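Local coordinates for protein putative creatinine amidohydrolase (Bacteroides fragilis, PDB 3LUB) that probably hydrolyses carbon-nitrogen bonds in linear amides, as a member of the creatininase superfamily, and carries a pair of zinc ions, probably at its active site, at residues Leu46-Asp49 / Ile50-Ala54; Ala55-Ala58 / Leu59-Gly63; Thr90-Ala93 / Thr94-Ile98; Arg130-Ala133 / Phe134-Asp138; Glu238-Ala241 / Gly242-Glu246. One frame throughout, in Å; residues are numbered along the deposited sequence.

Contact 1 (Leu46-Asp49 / Ile50-Ala54)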
loop_
_atom_site.group_PDB
_atom_site.type_symbol
_atom_site.label_atom_id
_atom_site.label_comp_id
_atom_site.label_asym_id
_atom_site.label_seq_id
_atom_site.Cartn_x
_atom_site.Cartn_y
_atom_site.Cartn_z
ATOM N N LEU F 46 11.580 18.749 23.544
ATOM C CA LEU F 46 10.694 19.207 24.603
ATOM C C LEU F 46 9.798 18.118 25.185
ATOM O O LEU F 46 9.780 17.942 26.410
ATOM C CB LEU F 46 9.874 20.401 24.136
ATOM C CG LEU F 46 10.741 21.643 23.902
ATOM C CD1 LEU F 46 9.868 22.923 23.758
ATOM C CD2 LEU F 46 11.773 21.766 25.030
ATOM N N PRO F 47 9.060 17.362 24.336
ATOM C CA PRO F 47 8.294 16.240 24.938
ATOM C C PRO F 47 9.116 15.138 25.571
ATOM O O PRO F 47 8.670 14.517 26.503
ATOM C CB PRO F 47 7.490 15.691 23.748
ATOM C CG PRO F 47 8.137 16.226 22.526
ATOM C CD PRO F 47 8.757 17.515 22.900
ATOM N N HIS F 48 10.312 14.871 25.041
ATOM C CA HIS F 48 11.191 13.885 25.664
ATOM C C HIS F 48 11.536 14.329 27.101
ATOM O O HIS F 48 11.370 13.575 28.060
ATOM C CB HIS F 48 12.487 13.703 24.867
ATOM C CG HIS F 48 13.461 12.798 25.548
ATOM N ND1 HIS F 48 14.445 13.261 26.395
ATOM C CD2 HIS F 48 13.557 11.451 25.561
ATOM C CE1 HIS F 48 15.130 12.239 26.871
ATOM N NE2 HIS F 48 14.601 11.127 26.393
ATOM N N ASP F 49 12.020 15.558 27.234
ATOM C CA ASP F 49 12.408 16.098 28.563
ATOM C C ASP F 49 11.233 16.193 29.553
ATOM O O ASP F 49 11.350 15.769 30.719
ATOM C CB ASP F 49 13.112 17.442 28.388
ATOM C CG ASP F 49 14.495 17.296 27.762
ATOM O OD1 ASP F 49 14.892 16.141 27.424
ATOM O OD2 ASP F 49 15.175 18.335 27.570
ATOM N N ILE F 50 10.073 16.675 29.094
ATOM C CA ILE F 50 8.856 16.662 29.924
ATOM C C ILE F 50 8.469 15.248 30.361
ATOM O O ILE F 50 8.186 14.999 31.539
ATOM C CB ILE F 50 7.664 17.341 29.207
ATOM C CG1 ILE F 50 7.951 18.847 29.040
ATOM C CG2 ILE F 50 6.347 17.071 29.949
ATOM C CD1 ILE F 50 7.092 19.530 28.039
ATOM N N ALA F 51 8.452 14.311 29.425
ATOM C CA ALA F 51 8.010 12.939 29.723
ATOM C C ALA F 51 8.938 12.232 30.691
ATOM O O ALA F 51 8.480 11.496 31.577
ATOM C CB ALA F 51 7.834 12.124 28.419
ATOM N N VAL F 52 10.241 12.435 30.544
ATOM C CA VAL F 52 11.228 11.860 31.497
ATOM C C VAL F 52 11.010 12.440 32.906
ATOM O O VAL F 52 10.947 11.687 33.897
ATOM C CB VAL F 52 12.687 12.043 30.998
ATOM C CG1 VAL F 52 13.730 11.783 32.118
ATOM C CG2 VAL F 52 12.937 11.119 29.854
ATOM N N GLU F 53 10.824 13.755 32.986
ATOM C CA GLU F 53 10.531 14.404 34.265
ATOM C C GLU F 53 9.245 13.849 34.902
ATOM O O GLU F 53 9.214 13.616 36.067
ATOM C CB GLU F 53 10.382 15.906 34.093
ATOM C CG GLU F 53 11.524 16.762 34.583
ATOM C CD GLU F 53 11.053 18.147 35.019
ATOM O OE1 GLU F 53 10.577 18.253 36.173
ATOM O OE2 GLU F 53 11.132 19.115 34.220
ATOM N N ALA F 54 8.192 13.648 34.117
ATOM C CA ALA F 54 6.935 13.115 34.649
ATOM C C ALA F 54 7.079 11.649 35.038
ATOM O O ALA F 54 6.460 11.210 36.018
ATOM C CB ALA F 54 5.784 13.311 33.674
#
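Four successive backbone bonds, from I50 N to L46 O, A51 N to P47 O, V52 N to H48 O and E53 N to D49 O, wind residues 46 to 54 into alpha-helix. This is the early part of helix 42-62, the connecting helix of the beta-alpha-beta unit made with strands 23-28 and 66-68. P47 has no N-H to give to the turn before it, and the helix is kinked there. On one side H48 and V52 lie alongside each other and point the same way. The methyl CG2 of V52 sits over one face of the imidazole, shifted toward its rim, 4.1 Å from the ring centroid, a CH-pi contact. H48 CG stands opposite its own backbone N (chi1 175°), which lays the ring beside the next turn. The ring is also gripped from both nitrogens: ND1 gives its proton to D49 OD1 at 3.1 Å, almost straight and within the ring plane, while NE2 bonds to D7. These two bonds fix the ring's rotation and keep one face turned to the V52 methyl. D49 divides its carboxylate, since OD2 makes a weak bond to H176. On the buried side L46 and I50 both pack on W146, and I50 also reaches L240 of helix 226-249. L46 comes within about 4 Å of the side chain of zinc ligand E168, so this turn backs directly onto the metal centre. A51 rests its methyl on the preceding turn, CB lying 3.2 Å from P47 O.

Contact 2 (Ala55-Ala58 / Leu59-Gly63)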
loop_
_atom_site.group_PDB
_atom_site.type_symbol
_atom_site.label_atom_id
_atom_site.label_comp_id
_atom_site.label_asym_id
_atom_site.label_seq_id
_atom_site.Cartn_x
_atom_site.Cartn_y
_atom_site.Cartn_z
ATOM N N ALA F 55 7.859 10.890 34.271
ATOM C CA ALA F 55 8.159 9.485 34.595
ATOM C C ALA F 55 8.890 9.379 35.937
ATOM O O ALA F 55 8.592 8.514 36.768
ATOM C CB ALA F 55 9.020 8.798 33.425
ATOM N N GLU F 56 9.854 10.262 36.142
ATOM C CA GLU F 56 10.609 10.313 37.376
ATOM C C GLU F 56 9.692 10.668 38.557
ATOM O O GLU F 56 9.789 10.071 39.639
ATOM C CB GLU F 56 11.734 11.344 37.258
ATOM C CG GLU F 56 12.922 10.877 36.422
ATOM C CD GLU F 56 13.969 11.971 36.179
ATOM O OE1 GLU F 56 13.627 13.195 36.204
ATOM O OE2 GLU F 56 15.145 11.611 35.938
ATOM N N LEU F 57 8.799 11.633 38.346
ATOM C CA LEU F 57 7.828 11.981 39.388
ATOM C C LEU F 57 6.883 10.839 39.714
ATOM O O LEU F 57 6.662 10.571 40.895
ATOM C CB LEU F 57 7.027 13.209 39.007
ATOM C CG LEU F 57 6.123 13.790 40.081
ATOM C CD1 LEU F 57 6.961 14.249 41.263
ATOM C CD2 LEU F 57 5.311 14.920 39.451
ATOM N N ALA F 58 6.323 10.165 38.700
ATOM C CA ALA F 58 5.413 9.054 38.960
ATOM C C ALA F 58 6.119 7.930 39.701
ATOM O O ALA F 58 5.519 7.266 40.538
ATOM C CB ALA F 58 4.802 8.508 37.655
ATOM N N LEU F 59 7.382 7.675 39.352
ATOM C CA LEU F 59 8.152 6.615 40.009
ATOM C C LEU F 59 8.431 6.962 41.468
ATOM O O LEU F 59 8.223 6.124 42.324
ATOM C CB LEU F 59 9.471 6.349 39.292
ATOM C CG LEU F 59 10.362 5.199 39.781
ATOM C CD1 LEU F 59 9.640 3.828 39.757
ATOM C CD2 LEU F 59 11.643 5.187 38.966
ATOM N N SER F 60 8.901 8.178 41.753
ATOM C CA SER F 60 9.274 8.513 43.120
ATOM C C SER F 60 8.048 8.625 44.031
ATOM O O SER F 60 8.102 8.250 45.206
ATOM C CB SER F 60 10.092 9.801 43.178
ATOM O OG SER F 60 9.276 10.953 42.935
ATOM N N ARG F 61 6.946 9.101 43.459
ATOM C CA ARG F 61 5.690 9.330 44.147
ATOM C C ARG F 61 4.805 8.092 44.346
ATOM O O ARG F 61 4.175 7.944 45.390
ATOM C CB ARG F 61 4.929 10.362 43.310
ATOM C CG ARG F 61 3.631 10.785 43.848
ATOM C CD ARG F 61 3.220 12.117 43.220
ATOM N NE ARG F 61 2.343 11.940 42.068
ATOM C CZ ARG F 61 1.871 12.954 41.356
ATOM N NH1 ARG F 61 2.213 14.195 41.669
ATOM N NH2 ARG F 61 1.046 12.731 40.337
ATOM N N SER F 62 4.730 7.213 43.349
ATOM C CA SER F 62 3.809 6.057 43.401
ATOM C C SER F 62 4.425 4.716 43.112
ATOM O O SER F 62 3.737 3.704 43.176
ATOM C CB SER F 62 2.674 6.225 42.380
ATOM O OG SER F 62 2.061 7.496 42.493
ATOM N N GLY F 63 5.690 4.678 42.734
ATOM C CA GLY F 63 6.309 3.417 42.307
ATOM C C GLY F 63 5.809 2.935 40.948
ATOM O O GLY F 63 6.022 1.789 40.562
#
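L59 opens the last turns of helix 42-62 by giving its N-H to A55 O, and its CB lies 3.4 Å from that same oxygen. The rest of the leucine leads away from residues 55 to 58, toward E5 and R65. S60 follows with a backbone bond to E56 O. Its OG, turned between its own N and carbonyl carbon (chi1 73°), leans back over the previous turn, 3.3 Å from L57 O and 3.5 Å from E56 O; either contact is weak, and the one proton is not settled between them. R61 is the main side chain here. Its CB presses on L57 O at 3.0 Å, and the chain bends at chi3 (95°) to bring the guanidinium across L57, whose methyl CD2 lies over one face, 3.9 Å from NH1. The charged end is held by helix 226-249: NE forms a salt bridge with E245 and NH1 another with E238, while L57 packs on A241 between them in sequence. S62 N gives its hydrogen to A58 O at 2.9 Å, and S62 OG makes a weak bond to E245. G63 then leaves the helix with positive phi (72°), its N bonded to L59 O. A glycine with positive phi just past the final turn is a common C-terminal helix ending, here closing the crossover helix of a beta-alpha-beta unit.

Contact 3 (Thr90-Ala93 / Thr94-Ile98)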
loop_
_atom_site.group_PDB
_atom_site.type_symbol
_atom_site.label_atom_id
_atom_site.label_comp_id
_atom_site.label_asym_id
_atom_site.label_seq_id
_atom_site.Cartn_x
_atom_site.Cartn_y
_atom_site.Cartn_z
ATOM N N THR F 90 6.591 14.284 6.605
ATOM C CA THR F 90 6.247 12.891 6.629
ATOM C C THR F 90 4.778 12.715 6.273
ATOM O O THR F 90 3.918 13.349 6.883
ATOM C CB THR F 90 6.501 12.328 8.040
ATOM O OG1 THR F 90 7.732 12.883 8.531
ATOM C CG2 THR F 90 6.585 10.857 7.999
ATOM N N ARG F 91 4.489 11.833 5.318
ATOM C CA ARG F 91 3.099 11.477 4.992
ATOM C C ARG F 91 2.443 10.737 6.149
ATOM O O ARG F 91 3.101 9.994 6.887
ATOM C CB ARG F 91 2.993 10.617 3.737
ATOM C CG ARG F 91 3.307 11.298 2.421
ATOM C CD ARG F 91 3.536 10.280 1.307
ATOM N NE ARG F 91 4.713 9.453 1.576
ATOM C CZ ARG F 91 5.174 8.482 0.794
ATOM N NH1 ARG F 91 4.558 8.181 -0.321
ATOM N NH2 ARG F 91 6.266 7.806 1.133
ATOM N N TYR F 92 1.133 10.930 6.292
ATOM C CA TYR F 92 0.354 10.255 7.334
ATOM C C TYR F 92 0.557 8.739 7.281
ATOM O O TYR F 92 0.611 8.098 8.303
ATOM C CB TYR F 92 -1.143 10.597 7.166
ATOM C CG TYR F 92 -2.048 10.173 8.333
ATOM C CD1 TYR F 92 -2.466 8.827 8.510
ATOM C CD2 TYR F 92 -2.479 11.105 9.260
ATOM C CE1 TYR F 92 -3.283 8.447 9.592
ATOM C CE2 TYR F 92 -3.316 10.729 10.328
ATOM C CZ TYR F 92 -3.707 9.409 10.471
ATOM O OH TYR F 92 -4.501 9.091 11.538
ATOM N N ALA F 93 0.611 8.154 6.080
ATOM C CA ALA F 93 0.768 6.699 5.920
ATOM C C ALA F 93 2.107 6.225 6.451
ATOM O O ALA F 93 2.238 5.118 6.986
ATOM C CB ALA F 93 0.584 6.281 4.435
ATOM N N THR F 94 3.115 7.061 6.310
ATOM C CA THR F 94 4.453 6.748 6.765
ATOM C C THR F 94 4.441 6.734 8.279
ATOM O O THR F 94 5.011 5.840 8.882
ATOM C CB THR F 94 5.477 7.795 6.267
ATOM O OG1 THR F 94 5.480 7.823 4.843
ATOM C CG2 THR F 94 6.901 7.484 6.799
ATOM N N GLN F 95 3.810 7.751 8.881
ATOM C CA GLN F 95 3.658 7.834 10.345
ATOM C C GLN F 95 2.901 6.631 10.855
ATOM O O GLN F 95 3.254 6.040 11.846
ATOM C CB GLN F 95 2.948 9.115 10.775
ATOM C CG GLN F 95 3.740 10.389 10.511
ATOM C CD GLN F 95 3.039 11.640 11.004
ATOM O OE1 GLN F 95 1.862 11.861 10.735
ATOM N NE2 GLN F 95 3.768 12.475 11.698
ATOM N N GLN F 96 1.845 6.267 10.155
ATOM C CA GLN F 96 1.023 5.153 10.604
ATOM C C GLN F 96 1.827 3.862 10.550
ATOM O O GLN F 96 1.720 3.027 11.419
ATOM C CB GLN F 96 -0.246 5.075 9.768
ATOM C CG GLN F 96 -1.155 3.932 10.136
ATOM C CD GLN F 96 -2.446 3.921 9.326
ATOM O OE1 GLN F 96 -3.225 4.877 9.355
ATOM N NE2 GLN F 96 -2.694 2.811 8.626
ATOM N N ALA F 97 2.635 3.688 9.531
ATOM C CA ALA F 97 3.490 2.524 9.427
ATOM C C ALA F 97 4.456 2.464 10.598
ATOM O O ALA F 97 4.690 1.402 11.134
ATOM C CB ALA F 97 4.276 2.536 8.098
ATOM N N ILE F 98 5.020 3.617 10.979
ATOM C CA ILE F 98 5.917 3.713 12.130
ATOM C C ILE F 98 5.217 3.243 13.407
ATOM O O ILE F 98 5.735 2.359 14.102
ATOM C CB ILE F 98 6.486 5.157 12.314
ATOM C CG1 ILE F 98 7.496 5.477 11.186
ATOM C CG2 ILE F 98 7.173 5.287 13.678
ATOM C CD1 ILE F 98 7.810 6.975 11.019
#
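R91 O, at the N-cap position of helix 92-108, accepts from Q95 N at 3.1 Å and more weakly from T94 N at 3.0 Å, where the angle at the hydrogen is only 126°. Y92 O and A93 O are met by Q96 N and A97 N. T94 OG1 lies 3.7 Å from R91 NE, but both turn to D101 of the second subunit: NE in a salt bridge, OG1 in a hydrogen bond. R91 NH2 adds a salt bridge to E100 of that subunit. T90 OG1 bonds to G75 O, which leaves its methyl CG2 to meet T94 CG2 at 3.6 Å, the two threonines crossing nearly at right angles. Q95 NE2 bonds to both F74 O and N123 OD1. Q96 sets OE1 at the edge of the Y92 ring, in its plane, 3.6 Å from CE1, with amide and ring almost perpendicular (83°); its NE2 goes to E100 of its own chain, one turn further on. Y92 N binds D131 of the third subunit, whose Y92 ring stacks on this one. R91, T94 and Y92 N thus go to two neighbouring subunits, T90, Q95 and Q96 to their own chain, consistent with a turn that joins subunits.

Contact 4 (Arg130-Ala133 / Phe134-Asp138)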
loop_
_atom_site.group_PDB
_atom_site.type_symbol
_atom_site.label_atom_id
_atom_site.label_comp_id
_atom_site.label_asym_id
_atom_site.label_seq_id
_atom_site.Cartn_x
_atom_site.Cartn_y
_atom_site.Cartn_z
ATOM N N ARG F 130 -7.692 4.868 16.353
ATOM C CA ARG F 130 -8.924 4.159 16.009
ATOM C C ARG F 130 -8.616 2.869 15.247
ATOM O O ARG F 130 -9.090 1.797 15.614
ATOM C CB ARG F 130 -9.858 5.038 15.161
ATOM C CG ARG F 130 -10.553 6.121 15.956
ATOM C CD ARG F 130 -11.711 6.781 15.168
ATOM N NE ARG F 130 -12.540 7.568 16.089
ATOM C CZ ARG F 130 -12.341 8.861 16.351
ATOM N NH1 ARG F 130 -11.400 9.551 15.728
ATOM N NH2 ARG F 130 -13.117 9.476 17.236
ATOM N N ASP F 131 -7.808 2.961 14.193
ATOM C CA ASP F 131 -7.499 1.751 13.402
ATOM C C ASP F 131 -6.726 0.671 14.193
ATOM O O ASP F 131 -6.960 -0.538 14.032
ATOM C CB ASP F 131 -6.730 2.129 12.123
ATOM C CG ASP F 131 -7.595 2.891 11.119
ATOM O OD1 ASP F 131 -8.842 2.941 11.287
ATOM O OD2 ASP F 131 -7.010 3.437 10.150
ATOM N N LEU F 132 -5.800 1.096 15.033
ATOM C CA LEU F 132 -5.031 0.157 15.862
ATOM C C LEU F 132 -5.881 -0.437 16.979
ATOM O O LEU F 132 -5.601 -1.524 17.450
ATOM C CB LEU F 132 -3.786 0.834 16.421
ATOM C CG LEU F 132 -2.596 0.900 15.459
ATOM C CD1 LEU F 132 -1.591 1.934 15.939
ATOM C CD2 LEU F 132 -1.940 -0.452 15.336
ATOM N N ALA F 133 -6.941 0.266 17.382
ATOM C CA ALA F 133 -7.881 -0.213 18.428
ATOM C C ALA F 133 -8.588 -1.502 18.030
ATOM O O ALA F 133 -8.928 -2.299 18.864
ATOM C CB ALA F 133 -8.924 0.875 18.766
ATOM N N PHE F 134 -8.800 -1.693 16.739
ATOM C CA PHE F 134 -9.426 -2.884 16.215
ATOM C C PHE F 134 -8.425 -4.021 15.999
ATOM O O PHE F 134 -8.769 -5.182 16.164
ATOM C CB PHE F 134 -10.136 -2.543 14.895
ATOM C CG PHE F 134 -11.304 -1.596 15.061
ATOM C CD1 PHE F 134 -12.368 -1.933 15.871
ATOM C CD2 PHE F 134 -11.339 -0.382 14.404
ATOM C CE1 PHE F 134 -13.435 -1.068 16.040
ATOM C CE2 PHE F 134 -12.398 0.482 14.570
ATOM C CZ PHE F 134 -13.448 0.139 15.377
ATOM N N GLU F 135 -7.194 -3.681 15.617
ATOM C CA GLU F 135 -6.142 -4.682 15.409
ATOM C C GLU F 135 -5.613 -5.210 16.732
ATOM O O GLU F 135 -5.258 -6.377 16.817
ATOM C CB GLU F 135 -4.918 -4.105 14.689
ATOM C CG GLU F 135 -5.027 -3.727 13.234
ATOM C CD GLU F 135 -3.620 -3.425 12.663
ATOM O OE1 GLU F 135 -2.823 -4.388 12.472
ATOM O OE2 GLU F 135 -3.296 -2.230 12.447
ATOM N N TYR F 136 -5.485 -4.337 17.732
ATOM C CA TYR F 136 -4.950 -4.696 19.044
ATOM C C TYR F 136 -5.931 -4.211 20.110
ATOM O O TYR F 136 -5.663 -3.176 20.786
ATOM C CB TYR F 136 -3.579 -4.010 19.281
ATOM C CG TYR F 136 -2.487 -4.389 18.286
ATOM C CD1 TYR F 136 -1.664 -5.493 18.498
ATOM C CD2 TYR F 136 -2.288 -3.645 17.144
ATOM C CE1 TYR F 136 -0.686 -5.844 17.569
ATOM C CE2 TYR F 136 -1.324 -3.983 16.214
ATOM C CZ TYR F 136 -0.522 -5.060 16.438
ATOM O OH TYR F 136 0.432 -5.335 15.519
ATOM N N PRO F 137 -7.075 -4.916 20.259
ATOM C CA PRO F 137 -8.127 -4.487 21.205
ATOM C C PRO F 137 -7.741 -4.505 22.717
ATOM O O PRO F 137 -8.394 -3.859 23.517
ATOM C CB PRO F 137 -9.296 -5.421 20.896
ATOM C CG PRO F 137 -8.737 -6.545 20.169
ATOM C CD PRO F 137 -7.453 -6.134 19.529
ATOM N N ASP F 138 -6.648 -5.162 23.069
ATOM C CA ASP F 138 -6.131 -5.194 24.435
ATOM C C ASP F 138 -5.019 -4.148 24.723
ATOM O O ASP F 138 -4.456 -4.127 25.827
ATOM C CB ASP F 138 -5.637 -6.626 24.787
ATOM C CG ASP F 138 -4.573 -7.185 23.798
ATOM O OD1 ASP F 138 -4.282 -6.589 22.714
ATOM O OD2 ASP F 138 -4.050 -8.279 24.109
#
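L132 and Y136 form the compact side of this helix end, lying alongside each other and pointing the same way. The leucine methyl CD2 meets the edge of the tyrosine ring near its plane, 3.7 Å from CD2 of Y136. Both pack inward on helix 92-108, L132 on L99 and Y136 on V103 and S104, and the backbone bond from Y136 N to L132 O (2.8 Å) joins the same two residues. Helix 126-135, which joins strands 113-118 and 140-145 in a beta-alpha-beta unit, finishes here as Y136 leaves helical angles.

Elsewhere the backbone bonding is weaker: F134 N makes only a weak bond to D131 O at 3.5 Å. The F134 ring, with CG directed opposite its own carbonyl carbon (chi1 -66°), reaches back along the helix until CD2 lies 3.4 Å from R130 O. The third subunit covers this face, its H89 meeting the F134 ring with the planes about 50° apart. R130 and D131 send their charged ends there too, R130 to N78 and D131 to H89. The solvent side is E135 and P137. E135 crosses L132 obliquely, its OE2 3.7 Å from the same methyl CD2. P137 has no N-H for A133 O; its CA comes to 3.3 Å from that oxygen in a CA-H...O contact, a weak substitute at an exposed corner. Chemically the contact is therefore divided: mainly apolar carbon binds the helix to its own chain, while mostly polar groups, with the F134 ring, face the neighbouring subunit.

Contact 5 (Glu238-Ala241 / Gly242-Glu246)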
loop_
_atom_site.group_PDB
_atom_site.type_symbol
_atom_site.label_atom_id
_atom_site.label_comp_id
_atom_site.label_asym_id
_atom_site.label_seq_id
_atom_site.Cartn_x
_atom_site.Cartn_y
_atom_site.Cartn_z
ATOM N N GLU F 238 3.324 17.544 36.413
ATOM C CA GLU F 238 2.512 16.975 37.487
ATOM C C GLU F 238 1.218 16.321 36.963
ATOM O O GLU F 238 0.826 15.220 37.404
ATOM C CB GLU F 238 2.209 18.088 38.531
ATOM C CG GLU F 238 1.698 17.541 39.878
ATOM C CD GLU F 238 0.275 17.027 39.792
ATOM O OE1 GLU F 238 -0.545 17.682 39.105
ATOM O OE2 GLU F 238 -0.025 15.962 40.385
ATOM N N LYS F 239 0.552 16.986 36.014
ATOM C CA LYS F 239 -0.622 16.370 35.360
ATOM C C LYS F 239 -0.279 15.105 34.577
ATOM O O LYS F 239 -1.032 14.144 34.603
ATOM C CB LYS F 239 -1.317 17.340 34.414
ATOM C CG LYS F 239 -2.345 18.246 35.054
ATOM C CD LYS F 239 -3.252 18.869 33.959
ATOM C CE LYS F 239 -3.996 20.103 34.473
ATOM N NZ LYS F 239 -4.559 19.906 35.851
ATOM N N LEU F 240 0.841 15.107 33.857
ATOM C CA LEU F 240 1.249 13.930 33.093
ATOM C C LEU F 240 1.584 12.771 34.036
ATOM O O LEU F 240 1.132 11.646 33.831
ATOM C CB LEU F 240 2.409 14.268 32.127
ATOM C CG LEU F 240 1.984 15.034 30.865
ATOM C CD1 LEU F 240 3.146 15.669 30.081
ATOM C CD2 LEU F 240 1.101 14.140 29.902
ATOM N N ALA F 241 2.327 13.059 35.102
ATOM C CA ALA F 241 2.612 12.068 36.128
ATOM C C ALA F 241 1.325 11.409 36.649
ATOM O O ALA F 241 1.252 10.192 36.799
ATOM C CB ALA F 241 3.383 12.718 37.295
ATOM N N GLY F 242 0.326 12.234 36.939
ATOM C CA GLY F 242 -0.985 11.737 37.334
ATOM C C GLY F 242 -1.669 10.807 36.320
ATOM O O GLY F 242 -2.248 9.768 36.696
ATOM N N LEU F 243 -1.599 11.174 35.053
ATOM C CA LEU F 243 -2.108 10.337 33.976
ATOM C C LEU F 243 -1.351 9.035 33.858
ATOM O O LEU F 243 -1.964 7.970 33.667
ATOM C CB LEU F 243 -2.048 11.085 32.637
ATOM C CG LEU F 243 -2.296 10.271 31.352
ATOM C CD1 LEU F 243 -3.726 9.969 31.208
ATOM C CD2 LEU F 243 -1.802 11.061 30.124
ATOM N N PHE F 244 -0.022 9.097 33.945
ATOM C CA PHE F 244 0.775 7.857 33.953
ATOM C C PHE F 244 0.305 6.938 35.092
ATOM O O PHE F 244 0.103 5.762 34.894
ATOM C CB PHE F 244 2.293 8.101 34.142
ATOM C CG PHE F 244 2.946 8.963 33.083
ATOM C CD1 PHE F 244 2.255 9.436 31.973
ATOM C CD2 PHE F 244 4.283 9.273 33.197
ATOM C CE1 PHE F 244 2.886 10.240 31.038
ATOM C CE2 PHE F 244 4.919 10.059 32.249
ATOM C CZ PHE F 244 4.217 10.547 31.174
ATOM N N GLU F 245 0.158 7.479 36.292
ATOM C CA GLU F 245 -0.231 6.636 37.451
ATOM C C GLU F 245 -1.595 5.991 37.273
ATOM O O GLU F 245 -1.757 4.809 37.535
ATOM C CB GLU F 245 -0.246 7.441 38.754
ATOM C CG GLU F 245 1.140 7.818 39.313
ATOM C CD GLU F 245 1.134 9.153 40.064
ATOM O OE1 GLU F 245 0.044 9.776 40.115
ATOM O OE2 GLU F 245 2.201 9.583 40.593
ATOM N N GLU F 246 -2.577 6.772 36.847
ATOM C CA GLU F 246 -3.942 6.255 36.650
ATOM C C GLU F 246 -4.022 5.279 35.488
ATOM O O GLU F 246 -4.756 4.306 35.560
ATOM C CB GLU F 246 -4.918 7.381 36.408
ATOM C CG GLU F 246 -5.057 8.349 37.548
ATOM C CD GLU F 246 -5.608 9.687 37.075
ATOM O OE1 GLU F 246 -5.717 9.875 35.832
ATOM O OE2 GLU F 246 -5.923 10.560 37.922
#
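F244 lays its ring over the carbonyl of L240, with L240 O above one face and 3.1 Å from CD1. That oxygen also takes the nearly straight bond from F244 N at 2.8 Å, so backbone and ring of one residue close on the same carbonyl group. With chi1 at -60° and chi2 near zero (-4°), the ring is turned back along the helix, where CE1 reaches L240 CB at 4.2 Å. L240 CD2 also touches L243 CD2, again at 4.2 Å. These three apolar side chains turn toward the body of the fold: L240 and F244 pack on A54 of helix 42-62, and L243 and F244 on L115 of strand 113-118. E245 bends at chi2 (148°) and folds over A241 O, its CD 3.4 Å from that oxygen, although its N already bonds there. A carboxylate would probably be unfavourable so close to a carbonyl oxygen, but it is held by R61, which probably offsets this and the like charge of E238, two turns earlier; E238 OE2 and E245 OE1 lie 6.2 Å apart. G242 lies between them, and its N bonds to E238 O at 3.1 Å. On the far end E246 bonds to S197 of the third subunit. This is helix-on-sheet packing of an alpha/beta fold, with helix 226-249 lodged against the parallel sheet and helix 42-62.

Each contact joins adjoining segments, so none closes a long loop; all five follow in series, with no nesting or crossing. Contacts 1 and 2 share helix 42-62, their centres about 13 Å apart, running from the zinc side to the helix end. Contacts 3 and 4 open helix 92-108 and end helix 126-135; they barely touch, Q96 near D131. Contact 5, near the C terminus, returns to helix 42-62: it packs on contact 1 and is salt-bridged to contact 2, tying helix 226-249 to that helix. Contacts 3, 4 and 5 all meet the third subunit. Contacts 1 and 4 lie about 26 Å apart, centre to centre.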